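Local coordinates for FrpC operon protein (PDB 5EDF) that binds the RTX protein FrpC, is iron-regulated and probably a lipoprotein, and may take part in adhesion, its precise function being unknown, at residues 3-8 against 48-53; 17-22 against 54-59; 161-166 against 178-183; 191-196 against 209-214. All coordinates share one frame; numbering follows the deposited sequence.

How the contacts relate
From the N terminus, residues 3-8 meet 48-53 in contact 1 and 17-22 meet 54-59 in contact 2. The segments alternate, so the two loops cross rather than nest. Their centres lie about 10 Å apart, and Tyr-56 and Asp-49 bond from one contact into the other, tying the N-terminal loop to a small mixed sheet. Contact 3 follows in series: 161-166 and 178-183 close a beta hairpin in the large antiparallel sheet, with its centre about 29 Å from that of contact 2. Contact 4 then returns helix 205-224 onto strand 189-193, the next strand beside 178-186; the Val-182 N to Tyr-193 O bond, 2.9 Å, joins contacts 3 and 4.

Contact 1. Residues 3-8 against 48-53; sequences QTSFNN and SDTPGQ
Backbone and side chains share the polar work between Gln-3 and Gln-53. The amide of Gln-53 faces the main chain of Gln-3: OE1 accepts from Gln-3 N at 3.0 Å with 158° at the hydrogen, while NE2 reaches Gln-3 O in a weak, bent bond of 3.3 Å. Gln-3 O also takes the hydroxyl of Thr-50, OG1 lying 2.9 Å away and well above the carbonyl plane, so this oxygen receives one good bond and one weak one. The type II turn from Thr-50 to Gln-53, closed by Gln-53 N to Thr-50 O, brings both donor side chains to it.

Among hydroxyls, Ser-5 OG and Thr-50 OG1 are 2.7 Å apart. Ser-48 binds segment 3-8 twice: its N donates to Ser-5 O at 3.0 Å, and its OG accepts from Asn-7 N at 2.8 Å. With chi1 at 52°, OG stands between the backbone N and carbonyl carbon, directed at the backbone N of Asn-7. Asn-7 and Asn-8 form a classic beta bulge opposite Trp-46.

Beside the bonds, Asn-8 ND2 packs 3.4 Å from Ser-48 CB; this nitrogen bonds to Leu-47 O and shares a water acceptor with Asp-49 N.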
loop_
_atom_site.group_PDB
_atom_site.type_symbol
_atom_site.label_atom_id
_atom_site.label_comp_id
_atom_site.label_asym_id
_atom_site.label_seq_id
_atom_site.Cartn_x
_atom_site.Cartn_y
_atom_site.Cartn_z
ATOM N N GLN A 3 -12.997 -23.090 7.476
ATOM C CA GLN A 3 -13.549 -23.386 6.158
ATOM C C GLN A 3 -13.689 -22.102 5.336
ATOM O O GLN A 3 -14.161 -21.079 5.843
ATOM C CB GLN A 3 -14.935 -24.031 6.291
ATOM C CG GLN A 3 -14.957 -25.414 6.947
ATOM C CD GLN A 3 -16.362 -26.032 6.995
ATOM O OE1 GLN A 3 -17.207 -25.769 6.131
ATOM N NE2 GLN A 3 -16.605 -26.865 8.005
ATOM N N THR A 4 -13.331 -22.166 4.053
ATOM C CA THR A 4 -13.404 -20.995 3.174
ATOM C C THR A 4 -14.650 -21.091 2.330
ATOM O O THR A 4 -15.089 -22.196 1.976
ATOM C CB THR A 4 -12.154 -20.881 2.263
ATOM O OG1 THR A 4 -10.972 -20.867 3.074
ATOM C CG2 THR A 4 -12.179 -19.611 1.434
ATOM N N SER A 5 -15.245 -19.940 2.054
ATOM C CA SER A 5 -16.443 -19.808 1.245
ATOM C C SER A 5 -16.266 -18.631 0.297
ATOM O O SER A 5 -15.696 -17.604 0.687
ATOM C CB SER A 5 -17.676 -19.553 2.130
ATOM O OG SER A 5 -17.791 -20.519 3.163
ATOM N N PHE A 6 -16.804 -18.763 -0.911
ATOM C CA PHE A 6 -16.779 -17.698 -1.896
ATOM C C PHE A 6 -18.212 -17.447 -2.403
ATOM O O PHE A 6 -18.498 -17.496 -3.602
ATOM C CB PHE A 6 -15.846 -18.057 -3.043
ATOM C CG PHE A 6 -14.425 -18.274 -2.635
ATOM C CD1 PHE A 6 -13.504 -17.241 -2.668
ATOM C CD2 PHE A 6 -14.010 -19.525 -2.219
ATOM C CE1 PHE A 6 -12.191 -17.454 -2.282
ATOM C CE2 PHE A 6 -12.700 -19.744 -1.822
ATOM C CZ PHE A 6 -11.789 -18.708 -1.868
ATOM N N ASN A 7 -19.106 -17.184 -1.462
ATOM C CA ASN A 7 -20.541 -17.118 -1.737
ATOM C C ASN A 7 -21.052 -15.735 -2.133
ATOM O O ASN A 7 -22.249 -15.573 -2.369
ATOM C CB ASN A 7 -21.371 -17.533 -0.491
ATOM C CG ASN A 7 -21.066 -18.937 0.020
ATOM O OD1 ASN A 7 -20.764 -19.833 -0.758
ATOM N ND2 ASN A 7 -21.178 -19.132 1.353
ATOM N N ASN A 8 -20.183 -14.727 -2.179
ATOM C CA ASN A 8 -20.615 -13.360 -2.504
ATOM C C ASN A 8 -20.552 -13.111 -4.012
ATOM O O ASN A 8 -19.677 -13.644 -4.677
ATOM C CB ASN A 8 -19.793 -12.300 -1.754
ATOM C CG ASN A 8 -20.201 -12.141 -0.297
ATOM O OD1 ASN A 8 -21.369 -12.262 0.062
ATOM N ND2 ASN A 8 -19.210 -11.845 0.560
ATOM N N SER A 48 -16.535 -14.812 1.153
ATOM C CA SER A 48 -17.630 -14.486 2.042
ATOM C C SER A 48 -17.371 -14.996 3.443
ATOM O O SER A 48 -16.668 -15.984 3.619
ATOM C CB SER A 48 -18.913 -15.138 1.525
ATOM O OG SER A 48 -18.778 -16.535 1.266
ATOM N N ASP A 49 -17.967 -14.359 4.445
ATOM C CA ASP A 49 -18.039 -14.954 5.790
ATOM C C ASP A 49 -18.647 -16.372 5.641
ATOM O O ASP A 49 -19.599 -16.597 4.890
ATOM C CB ASP A 49 -18.922 -14.091 6.682
ATOM C CG ASP A 49 -18.340 -12.727 6.971
ATOM O OD1 ASP A 49 -17.106 -12.604 7.092
ATOM O OD2 ASP A 49 -19.127 -11.790 7.160
ATOM N N THR A 50 -18.085 -17.329 6.366
ATOM C CA THR A 50 -18.534 -18.710 6.296
ATOM C C THR A 50 -19.466 -19.024 7.474
ATOM O O THR A 50 -19.095 -18.788 8.618
ATOM C CB THR A 50 -17.362 -19.663 6.360
ATOM O OG1 THR A 50 -16.502 -19.420 5.218
ATOM C CG2 THR A 50 -17.827 -21.120 6.350
ATOM N N PRO A 51 -20.663 -19.501 7.197
ATOM C CA PRO A 51 -21.592 -19.867 8.269
ATOM C C PRO A 51 -20.907 -20.754 9.288
ATOM O O PRO A 51 -20.120 -21.625 8.922
ATOM C CB PRO A 51 -22.706 -20.613 7.538
ATOM C CG PRO A 51 -22.717 -19.977 6.191
ATOM C CD PRO A 51 -21.296 -19.691 5.872
ATOM N N GLY A 52 -21.221 -20.519 10.561
ATOM C CA GLY A 52 -20.675 -21.251 11.668
ATOM C C GLY A 52 -19.301 -20.844 12.131
ATOM O O GLY A 52 -18.831 -21.393 13.129
ATOM N N GLN A 53 -18.683 -19.905 11.450
ATOM C CA GLN A 53 -17.325 -19.488 11.740
ATOM C C GLN A 53 -17.385 -18.000 12.017
ATOM O O GLN A 53 -17.810 -17.214 11.178
ATOM C CB GLN A 53 -16.465 -19.760 10.506
ATOM C CG GLN A 53 -15.016 -19.374 10.626
ATOM C CD GLN A 53 -14.219 -19.784 9.410
ATOM O OE1 GLN A 53 -13.642 -20.869 9.379
ATOM N NE2 GLN A 53 -14.218 -18.947 8.392
HETATM O O HOH W 1 -19.359 -11.929 3.567
#

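Contact 2. Residues 17-22 against 54-59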
loop_
_atom_site.group_PDB
_atom_site.type_symbol
_atom_site.label_atom_id
_atom_site.label_comp_id
_atom_site.label_asym_id
_atom_site.label_seq_id
_atom_site.Cartn_x
_atom_site.Cartn_y
_atom_site.Cartn_z
ATOM N N HIS A 17 -20.840 -6.116 0.800
ATOM C CA HIS A 17 -20.556 -7.118 1.787
ATOM C C HIS A 17 -19.238 -6.826 2.420
ATOM O O HIS A 17 -18.411 -6.096 1.834
ATOM C CB HIS A 17 -20.444 -8.498 1.123
ATOM C CG HIS A 17 -21.725 -8.977 0.570
ATOM N ND1 HIS A 17 -22.698 -9.502 1.389
ATOM C CD2 HIS A 17 -22.215 -8.986 -0.685
ATOM C CE1 HIS A 17 -23.740 -9.833 0.645
ATOM N NE2 HIS A 17 -23.476 -9.542 -0.617
ATOM N N THR A 18 -19.057 -7.348 3.613
ATOM C CA THR A 18 -17.781 -7.322 4.300
ATOM C C THR A 18 -17.356 -8.750 4.616
ATOM O O THR A 18 -18.178 -9.677 4.662
ATOM C CB THR A 18 -17.846 -6.522 5.574
ATOM O OG1 THR A 18 -18.807 -7.122 6.454
ATOM C CG2 THR A 18 -18.255 -5.045 5.347
ATOM N N VAL A 19 -16.072 -8.918 4.890
ATOM C CA VAL A 19 -15.536 -10.153 5.438
ATOM C C VAL A 19 -14.819 -9.822 6.759
ATOM O O VAL A 19 -14.016 -8.877 6.808
ATOM C CB VAL A 19 -14.617 -10.891 4.461
ATOM C CG1 VAL A 19 -14.025 -12.192 5.089
ATOM C CG2 VAL A 19 -15.367 -11.192 3.157
ATOM N N THR A 20 -15.050 -10.633 7.783
ATOM C CA THR A 20 -14.442 -10.477 9.078
ATOM C C THR A 20 -13.229 -11.399 9.244
ATOM O O THR A 20 -13.292 -12.608 8.982
ATOM C CB THR A 20 -15.446 -10.710 10.181
ATOM O OG1 THR A 20 -16.535 -9.787 10.030
ATOM C CG2 THR A 20 -14.801 -10.565 11.561
ATOM N N PHE A 21 -12.113 -10.796 9.661
ATOM C CA PHE A 21 -10.841 -11.454 9.883
ATOM C C PHE A 21 -10.467 -11.310 11.347
ATOM O O PHE A 21 -10.903 -10.404 11.998
ATOM C CB PHE A 21 -9.782 -10.800 9.037
ATOM C CG PHE A 21 -9.983 -10.989 7.558
ATOM C CD1 PHE A 21 -9.449 -12.083 6.906
ATOM C CD2 PHE A 21 -10.702 -10.064 6.817
ATOM C CE1 PHE A 21 -9.610 -12.265 5.532
ATOM C CE2 PHE A 21 -10.842 -10.225 5.451
ATOM C CZ PHE A 21 -10.317 -11.338 4.817
ATOM N N ASP A 22 -9.676 -12.259 11.835
ATOM C CA ASP A 22 -9.227 -12.263 13.219
ATOM C C ASP A 22 -7.737 -12.515 13.286
ATOM O O ASP A 22 -7.269 -13.508 12.758
ATOM C CB ASP A 22 -9.967 -13.325 14.057
ATOM C CG ASP A 22 -9.519 -13.339 15.470
ATOM O OD1 ASP A 22 -9.968 -12.463 16.238
ATOM O OD2 ASP A 22 -8.695 -14.207 15.800
ATOM N N ASP A 54 -16.879 -17.587 13.174
ATOM C CA ASP A 54 -17.006 -16.208 13.580
ATOM C C ASP A 54 -16.148 -15.278 12.706
ATOM O O ASP A 54 -16.512 -14.143 12.430
ATOM C CB ASP A 54 -16.626 -16.073 15.080
ATOM C CG ASP A 54 -17.466 -16.997 16.029
ATOM O OD1 ASP A 54 -18.280 -17.856 15.590
ATOM O OD2 ASP A 54 -17.279 -16.889 17.268
ATOM N N ALA A 55 -15.001 -15.770 12.229
ATOM C CA ALA A 55 -14.058 -14.971 11.462
ATOM C C ALA A 55 -13.068 -15.894 10.778
ATOM O O ALA A 55 -12.908 -17.050 11.187
ATOM C CB ALA A 55 -13.318 -14.029 12.400
ATOM N N TYR A 56 -12.391 -15.378 9.751
ATOM C CA TYR A 56 -11.195 -16.040 9.199
ATOM C C TYR A 56 -9.990 -15.708 10.089
ATOM O O TYR A 56 -9.592 -14.553 10.179
ATOM C CB TYR A 56 -10.917 -15.586 7.772
ATOM C CG TYR A 56 -11.869 -16.133 6.766
ATOM C CD1 TYR A 56 -11.793 -17.436 6.330
ATOM C CD2 TYR A 56 -12.837 -15.328 6.218
ATOM C CE1 TYR A 56 -12.703 -17.938 5.392
ATOM C CE2 TYR A 56 -13.747 -15.821 5.280
ATOM C CZ TYR A 56 -13.655 -17.108 4.864
ATOM O OH TYR A 56 -14.526 -17.570 3.920
ATOM N N SER A 57 -9.416 -16.730 10.718
ATOM C CA SER A 57 -8.205 -16.584 11.540
ATOM C C SER A 57 -6.991 -16.580 10.638
ATOM O O SER A 57 -6.734 -17.553 9.931
ATOM C CB SER A 57 -8.097 -17.738 12.534
ATOM O OG SER A 57 -9.143 -17.718 13.475
ATOM N N ILE A 58 -6.260 -15.469 10.594
ATOM C CA ILE A 58 -5.171 -15.300 9.630
ATOM C C ILE A 58 -3.966 -14.654 10.305
ATOM O O ILE A 58 -4.072 -14.192 11.439
ATOM C CB ILE A 58 -5.627 -14.441 8.433
ATOM C CG1 ILE A 58 -6.255 -13.106 8.875
ATOM C CG2 ILE A 58 -6.756 -15.125 7.673
ATOM C CD1 ILE A 58 -5.391 -12.194 9.453
ATOM N N ASN A 59 -2.823 -14.717 9.653
ATOM C CA ASN A 59 -1.626 -13.973 10.045
ATOM C C ASN A 59 -1.403 -12.730 9.210
ATOM O O ASN A 59 -0.695 -11.834 9.635
ATOM C CB ASN A 59 -0.369 -14.859 9.910
ATOM C CG ASN A 59 -0.421 -16.101 10.770
ATOM O OD1 ASN A 59 0.021 -17.166 10.348
ATOM N ND2 ASN A 59 -0.947 -15.968 11.972
HETATM O O HOH W 2 -7.126 -16.365 15.913
#
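Strands 18-23 and 56-57 pair in parallel register over two residues, Phe-21 with Tyr-56 and Asp-22 with Ser-57, although the segments diverge beyond, and three backbone bonds join them: Tyr-56 N to Thr-20 O at 3.0 Å, Asp-22 N to Tyr-56 O at 2.8 Å, and Ile-58 N to Asp-22 O at 3.1 Å. The last is nearly straight, with 165° at the hydrogen and 161° at the carbonyl oxygen.

Phe-21 and Tyr-56 share one face of the sheet. Phe-21 CD1 touches Tyr-56 CB and Ile-58 CG1, each 3.9 Å away. The Ile-58 branch gets there because chi1 of 52° sets CG1 between the backbone N and the carbonyl carbon. Val-19 CG1 meets the rim of the Tyr-56 ring, 3.5 Å from CD2 and near the ring plane. This is the edge pairing of a three-stranded mixed sheet, in which 18-23 is central and 26-31 flanks it antiparallel.

On the Asp-22 and Ser-57 face, Ala-55 CB rests 3.8 Å from Asp-22 CB. The Asp-22 carboxylate has a salt bridge to Lys-27 and a bond to Gly-25 N; a water on OD2 reaches Ser-57 OG weakly. Tyr-56 OH bonds to Ser-48 O and Ser-5 N.

Contact 3. Residues 161-166 against 178-183; sequences AIITHR and YSTSVG
His-165 turns CG away from its own N (chi1 -172°), which carries the imidazole across to strand 178-186, where Thr-180 holds OG1 beside its backbone N. The hydroxyl therefore meets ND1 at the ring edge, 2.8 Å away, in a hydrogen bond whose direction the geometry alone does not settle. Tyr-178 comes over one face of the same imidazole: CD2 lies 3.6 Å from His-165 NE2, and the planes are 26° apart but slid so that the rings barely overlap.

Strands 161-167 and 178-186 form a beta hairpin of the large antiparallel sheet, at 168° and 4.8 Å between axes. Ile-162, Thr-164 and Arg-166 form hydrogen-bonded pairs with Gly-183, Ser-181 and Ser-179 respectively, exchanging two backbone bonds apiece. Ile-163 CG1 and Val-182 CG2 lie side by side, 4.1 Å apart, on the face that helix 205-224 covers.

The face with Thr-164, Ser-181 and Arg-166 carries a water-linked polar network. One water joins Ile-162 O, Thr-164 OG1 and Ser-181 OG; another links Ser-181 OG to Arg-166 NH1. Arg-166 also forms a salt bridge with Glu-150. With NE2 accepting from Leu-203 N, a neutral imidazole would carry its proton on ND1, probably making His-165 the donor to Thr-180.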
loop_
_atom_site.group_PDB
_atom_site.type_symbol
_atom_site.label_atom_id
_atom_site.label_comp_id
_atom_site.label_asym_id
_atom_site.label_seq_id
_atom_site.Cartn_x
_atom_site.Cartn_y
_atom_site.Cartn_z
ATOM N N ALA A 161 5.932 5.817 9.742
ATOM C CA ALA A 161 5.989 5.339 8.376
ATOM C C ALA A 161 7.309 5.733 7.772
ATOM O O ALA A 161 7.865 6.802 8.106
ATOM C CB ALA A 161 4.853 5.938 7.540
ATOM N N ILE A 162 7.818 4.920 6.852
ATOM C CA ILE A 162 8.959 5.279 6.043
ATOM C C ILE A 162 8.618 5.016 4.580
ATOM O O ILE A 162 8.274 3.876 4.196
ATOM C CB ILE A 162 10.277 4.585 6.486
ATOM C CG1 ILE A 162 11.408 4.899 5.496
ATOM C CG2 ILE A 162 10.076 3.097 6.630
ATOM C CD1 ILE A 162 12.823 4.763 6.067
ATOM N N ILE A 163 8.672 6.078 3.762
ATOM C CA ILE A 163 8.371 6.041 2.351
ATOM C C ILE A 163 9.708 6.237 1.631
ATOM O O ILE A 163 10.436 7.190 1.891
ATOM C CB ILE A 163 7.426 7.179 1.954
ATOM C CG1 ILE A 163 6.116 7.125 2.732
ATOM C CG2 ILE A 163 7.207 7.143 0.404
ATOM C CD1 ILE A 163 5.162 8.350 2.486
ATOM N N THR A 164 10.078 5.299 0.755
ATOM C CA THR A 164 11.341 5.369 -0.011
ATOM C C THR A 164 11.016 5.391 -1.483
ATOM O O THR A 164 10.274 4.567 -1.980
ATOM C CB THR A 164 12.253 4.188 0.293
ATOM O OG1 THR A 164 12.396 4.012 1.701
ATOM C CG2 THR A 164 13.654 4.369 -0.332
ATOM N N HIS A 165 11.518 6.385 -2.189
ATOM C CA HIS A 165 11.212 6.595 -3.619
ATOM C C HIS A 165 12.530 6.688 -4.351
ATOM O O HIS A 165 13.362 7.521 -3.996
ATOM C CB HIS A 165 10.416 7.900 -3.746
ATOM C CG HIS A 165 9.858 8.174 -5.108
ATOM N ND1 HIS A 165 8.955 7.334 -5.734
ATOM C CD2 HIS A 165 10.038 9.221 -5.948
ATOM C CE1 HIS A 165 8.632 7.844 -6.911
ATOM N NE2 HIS A 165 9.239 9.013 -7.047
ATOM N N ARG A 166 12.774 5.827 -5.331
ATOM C CA ARG A 166 14.095 5.706 -5.927
ATOM C C ARG A 166 14.056 5.535 -7.436
ATOM O O ARG A 166 13.133 4.934 -7.997
ATOM C CB ARG A 166 14.840 4.529 -5.305
ATOM C CG ARG A 166 14.059 3.236 -5.324
ATOM C CD ARG A 166 14.863 2.032 -4.875
ATOM N NE ARG A 166 15.709 2.247 -3.696
ATOM C CZ ARG A 166 15.383 1.900 -2.453
ATOM N NH1 ARG A 166 14.212 1.331 -2.183
ATOM N NH2 ARG A 166 16.246 2.112 -1.470
ATOM N N TYR A 178 11.040 5.341 -11.669
ATOM C CA TYR A 178 10.971 5.442 -10.212
ATOM C C TYR A 178 10.039 4.387 -9.655
ATOM O O TYR A 178 9.057 4.014 -10.293
ATOM C CB TYR A 178 10.527 6.846 -9.759
ATOM C CG TYR A 178 11.668 7.831 -9.819
ATOM C CD1 TYR A 178 12.086 8.355 -11.024
ATOM C CD2 TYR A 178 12.364 8.182 -8.666
ATOM C CE1 TYR A 178 13.162 9.251 -11.072
ATOM C CE2 TYR A 178 13.427 9.063 -8.705
ATOM C CZ TYR A 178 13.805 9.587 -9.905
ATOM O OH TYR A 178 14.889 10.466 -9.982
ATOM N N SER A 179 10.373 3.903 -8.472
ATOM C CA SER A 179 9.478 3.041 -7.704
ATOM C C SER A 179 9.481 3.446 -6.237
ATOM O O SER A 179 10.359 4.193 -5.779
ATOM C CB SER A 179 9.892 1.598 -7.854
ATOM O OG SER A 179 11.157 1.377 -7.335
ATOM N N THR A 180 8.521 2.921 -5.485
ATOM C CA THR A 180 8.232 3.354 -4.135
ATOM C C THR A 180 7.986 2.163 -3.232
ATOM O O THR A 180 7.316 1.193 -3.607
ATOM C CB THR A 180 6.986 4.222 -4.113
ATOM O OG1 THR A 180 7.142 5.315 -5.022
ATOM C CG2 THR A 180 6.710 4.773 -2.728
ATOM N N SER A 181 8.518 2.232 -2.018
ATOM C CA SER A 181 8.171 1.276 -0.962
ATOM C C SER A 181 7.649 2.064 0.236
ATOM O O SER A 181 8.125 3.181 0.516
ATOM C CB SER A 181 9.369 0.449 -0.540
ATOM O OG SER A 181 10.328 1.213 0.154
ATOM N N VAL A 182 6.713 1.486 0.974
ATOM C CA VAL A 182 6.238 2.072 2.203
ATOM C C VAL A 182 6.191 0.986 3.273
ATOM O O VAL A 182 5.558 -0.077 3.094
ATOM C CB VAL A 182 4.848 2.680 2.063
ATOM C CG1 VAL A 182 4.427 3.299 3.385
ATOM C CG2 VAL A 182 4.820 3.722 0.933
ATOM N N GLY A 183 6.844 1.247 4.397
ATOM C CA GLY A 183 6.651 0.502 5.630
ATOM C C GLY A 183 5.987 1.357 6.651
ATOM O O GLY A 183 6.410 2.489 6.821
HETATM O O HOH W 3 10.248 2.439 2.652
HETATM O O HOH W 4 13.063 0.389 0.497
#

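Contact 4. Residues 191-196 against 209-214; sequences VQYYPF and VGYHQQ
Tyr-211 meets Pro-195 and Phe-196 in the tightly packed part of this buried contact. Pro-195 CB sits over one face of the tyrosine ring, 3.6 Å from its centroid and 15° off the normal, a CH-pi contact. Phe-196 offers its own face instead: Tyr-211 CD1 lies 3.5 Å from Phe-196 CE2, above the phenyl plane toward its rim, with the two planes inclined at 56°. Tyr-193 comes to the rim of the same tyrosine, CE1 to Tyr-211 CE2 at 3.5 Å, and neither ring covers the other. Tyr-193, Phe-196, Tyr-211 and His-212 make an aromatic cluster.

One polar bond crosses within it. Tyr-193 OH reaches His-212 ND1 at 2.6 Å, each atom near the plane of the other ring, and which one donates is open. Chi1 of 60° stands the Tyr-193 ring upright toward the helix, while His-212 CG lies opposite its backbone N, presenting ND1 to the hydroxyl.

The looser, exposed positions lie on the far sides of both segments: Gln-192 and Tyr-194 on one, Gln-213 on the other.

Helix 205-224 thus lies against the large sheet where strand 189-193 runs between 98-105 and 178-186. Asp-99 of strand 98-105 takes both Tyr-211 OH and Phe-196 N, Ile-101 packs on Tyr-193, and Leu-76 of strand 73-77 touches Tyr-211.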
loop_
_atom_site.group_PDB
_atom_site.type_symbol
_atom_site.label_atom_id
_atom_site.label_comp_id
_atom_site.label_asym_id
_atom_site.label_seq_id
_atom_site.Cartn_x
_atom_site.Cartn_y
_atom_site.Cartn_z
ATOM N N VAL A 191 1.757 -2.304 8.085
ATOM C CA VAL A 191 1.127 -2.097 6.788
ATOM C C VAL A 191 2.252 -1.794 5.815
ATOM O O VAL A 191 2.957 -0.777 5.964
ATOM C CB VAL A 191 0.099 -0.978 6.883
ATOM C CG1 VAL A 191 -0.524 -0.721 5.552
ATOM C CG2 VAL A 191 -0.964 -1.357 7.939
ATOM N N GLN A 192 2.484 -2.697 4.871
ATOM C CA GLN A 192 3.665 -2.663 4.008
ATOM C C GLN A 192 3.205 -2.820 2.581
ATOM O O GLN A 192 2.426 -3.733 2.259
ATOM C CB GLN A 192 4.634 -3.761 4.401
ATOM C CG GLN A 192 5.154 -3.625 5.826
ATOM C CD GLN A 192 5.998 -4.757 6.322
ATOM O OE1 GLN A 192 6.281 -5.704 5.613
ATOM N NE2 GLN A 192 6.383 -4.663 7.595
ATOM N N TYR A 193 3.713 -1.975 1.685
ATOM C CA TYR A 193 3.224 -1.996 0.317
ATOM C C TYR A 193 4.172 -1.282 -0.626
ATOM O O TYR A 193 4.968 -0.453 -0.210
ATOM C CB TYR A 193 1.828 -1.381 0.266
ATOM C CG TYR A 193 1.676 0.047 0.730
ATOM C CD1 TYR A 193 1.643 1.089 -0.180
ATOM C CD2 TYR A 193 1.532 0.358 2.074
ATOM C CE1 TYR A 193 1.494 2.406 0.242
ATOM C CE2 TYR A 193 1.369 1.657 2.505
ATOM C CZ TYR A 193 1.362 2.688 1.592
ATOM O OH TYR A 193 1.185 4.012 1.934
ATOM N N TYR A 194 4.023 -1.566 -1.900
ATOM C CA TYR A 194 4.661 -0.910 -3.034
ATOM C C TYR A 194 3.557 -0.190 -3.810
ATOM O O TYR A 194 2.821 -0.822 -4.585
ATOM C CB TYR A 194 5.367 -1.923 -3.934
ATOM C CG TYR A 194 6.517 -2.654 -3.316
ATOM C CD1 TYR A 194 7.696 -2.027 -3.019
ATOM C CD2 TYR A 194 6.440 -4.029 -3.033
ATOM C CE1 TYR A 194 8.759 -2.685 -2.428
ATOM C CE2 TYR A 194 7.503 -4.711 -2.453
ATOM C CZ TYR A 194 8.663 -4.049 -2.152
ATOM O OH TYR A 194 9.741 -4.728 -1.577
ATOM N N PRO A 195 3.369 1.105 -3.557
ATOM C CA PRO A 195 2.312 1.821 -4.243
ATOM C C PRO A 195 2.691 2.303 -5.637
ATOM O O PRO A 195 3.872 2.327 -6.004
ATOM C CB PRO A 195 2.092 3.037 -3.353
ATOM C CG PRO A 195 3.475 3.327 -2.865
ATOM C CD PRO A 195 4.119 1.985 -2.648
ATOM N N PHE A 196 1.692 2.763 -6.381
ATOM C CA PHE A 196 1.940 3.360 -7.684
ATOM C C PHE A 196 2.744 2.427 -8.600
ATOM O O PHE A 196 3.663 2.863 -9.304
ATOM C CB PHE A 196 2.676 4.700 -7.520
ATOM C CG PHE A 196 1.914 5.783 -6.821
ATOM C CD1 PHE A 196 0.856 6.391 -7.450
ATOM C CD2 PHE A 196 2.332 6.282 -5.570
ATOM C CE1 PHE A 196 0.208 7.469 -6.874
ATOM C CE2 PHE A 196 1.672 7.353 -4.992
ATOM C CZ PHE A 196 0.633 7.936 -5.635
ATOM N N VAL A 209 2.936 11.064 0.208
ATOM C CA VAL A 209 2.265 11.233 1.504
ATOM C C VAL A 209 0.756 11.156 1.363
ATOM O O VAL A 209 0.079 10.537 2.196
ATOM C CB VAL A 209 2.712 12.549 2.231
ATOM C CG1 VAL A 209 1.866 12.781 3.488
ATOM C CG2 VAL A 209 4.176 12.429 2.622
ATOM N N GLY A 210 0.196 11.738 0.309
ATOM C CA GLY A 210 -1.236 11.659 0.086
ATOM C C GLY A 210 -1.717 10.225 0.020
ATOM O O GLY A 210 -2.758 9.882 0.588
ATOM N N TYR A 211 -0.993 9.395 -0.709
ATOM C CA TYR A 211 -1.349 7.974 -0.827
ATOM C C TYR A 211 -1.324 7.356 0.559
ATOM O O TYR A 211 -2.284 6.649 0.935
ATOM C CB TYR A 211 -0.379 7.306 -1.809
ATOM C CG TYR A 211 -0.739 5.885 -2.231
ATOM C CD1 TYR A 211 -0.990 5.587 -3.544
ATOM C CD2 TYR A 211 -0.808 4.859 -1.293
ATOM C CE1 TYR A 211 -1.297 4.295 -3.943
ATOM C CE2 TYR A 211 -1.128 3.579 -1.682
ATOM C CZ TYR A 211 -1.380 3.289 -3.007
ATOM O OH TYR A 211 -1.700 1.964 -3.320
ATOM N N HIS A 212 -0.255 7.583 1.306
ATOM C CA HIS A 212 -0.167 6.967 2.613
ATOM C C HIS A 212 -1.248 7.432 3.563
ATOM O O HIS A 212 -1.785 6.619 4.317
ATOM C CB HIS A 212 1.214 7.123 3.241
ATOM C CG HIS A 212 1.349 6.291 4.453
ATOM N ND1 HIS A 212 1.189 4.915 4.406
ATOM C CD2 HIS A 212 1.551 6.607 5.749
ATOM C CE1 HIS A 212 1.255 4.437 5.626
ATOM N NE2 HIS A 212 1.492 5.439 6.466
ATOM N N GLN A 213 -1.620 8.708 3.502
ATOM C CA GLN A 213 -2.707 9.195 4.331
ATOM C C GLN A 213 -3.997 8.449 3.995
ATOM O O GLN A 213 -4.798 8.134 4.883
ATOM C CB GLN A 213 -2.894 10.712 4.148
ATOM C CG GLN A 213 -1.778 11.521 4.740
ATOM C CD GLN A 213 -1.832 13.008 4.380
ATOM O OE1 GLN A 213 -2.383 13.400 3.358
ATOM N NE2 GLN A 213 -1.202 13.816 5.194
ATOM N N GLN A 214 -4.230 8.174 2.711
ATOM C CA GLN A 214 -5.399 7.404 2.313
ATOM C C GLN A 214 -5.341 5.970 2.853
ATOM O O GLN A 214 -6.330 5.448 3.308
ATOM C CB GLN A 214 -5.559 7.421 0.796
ATOM C CG GLN A 214 -5.874 8.832 0.269
ATOM C CD GLN A 214 -5.632 8.942 -1.214
ATOM O OE1 GLN A 214 -5.747 7.958 -1.942
ATOM N NE2 GLN A 214 -5.279 10.129 -1.673
#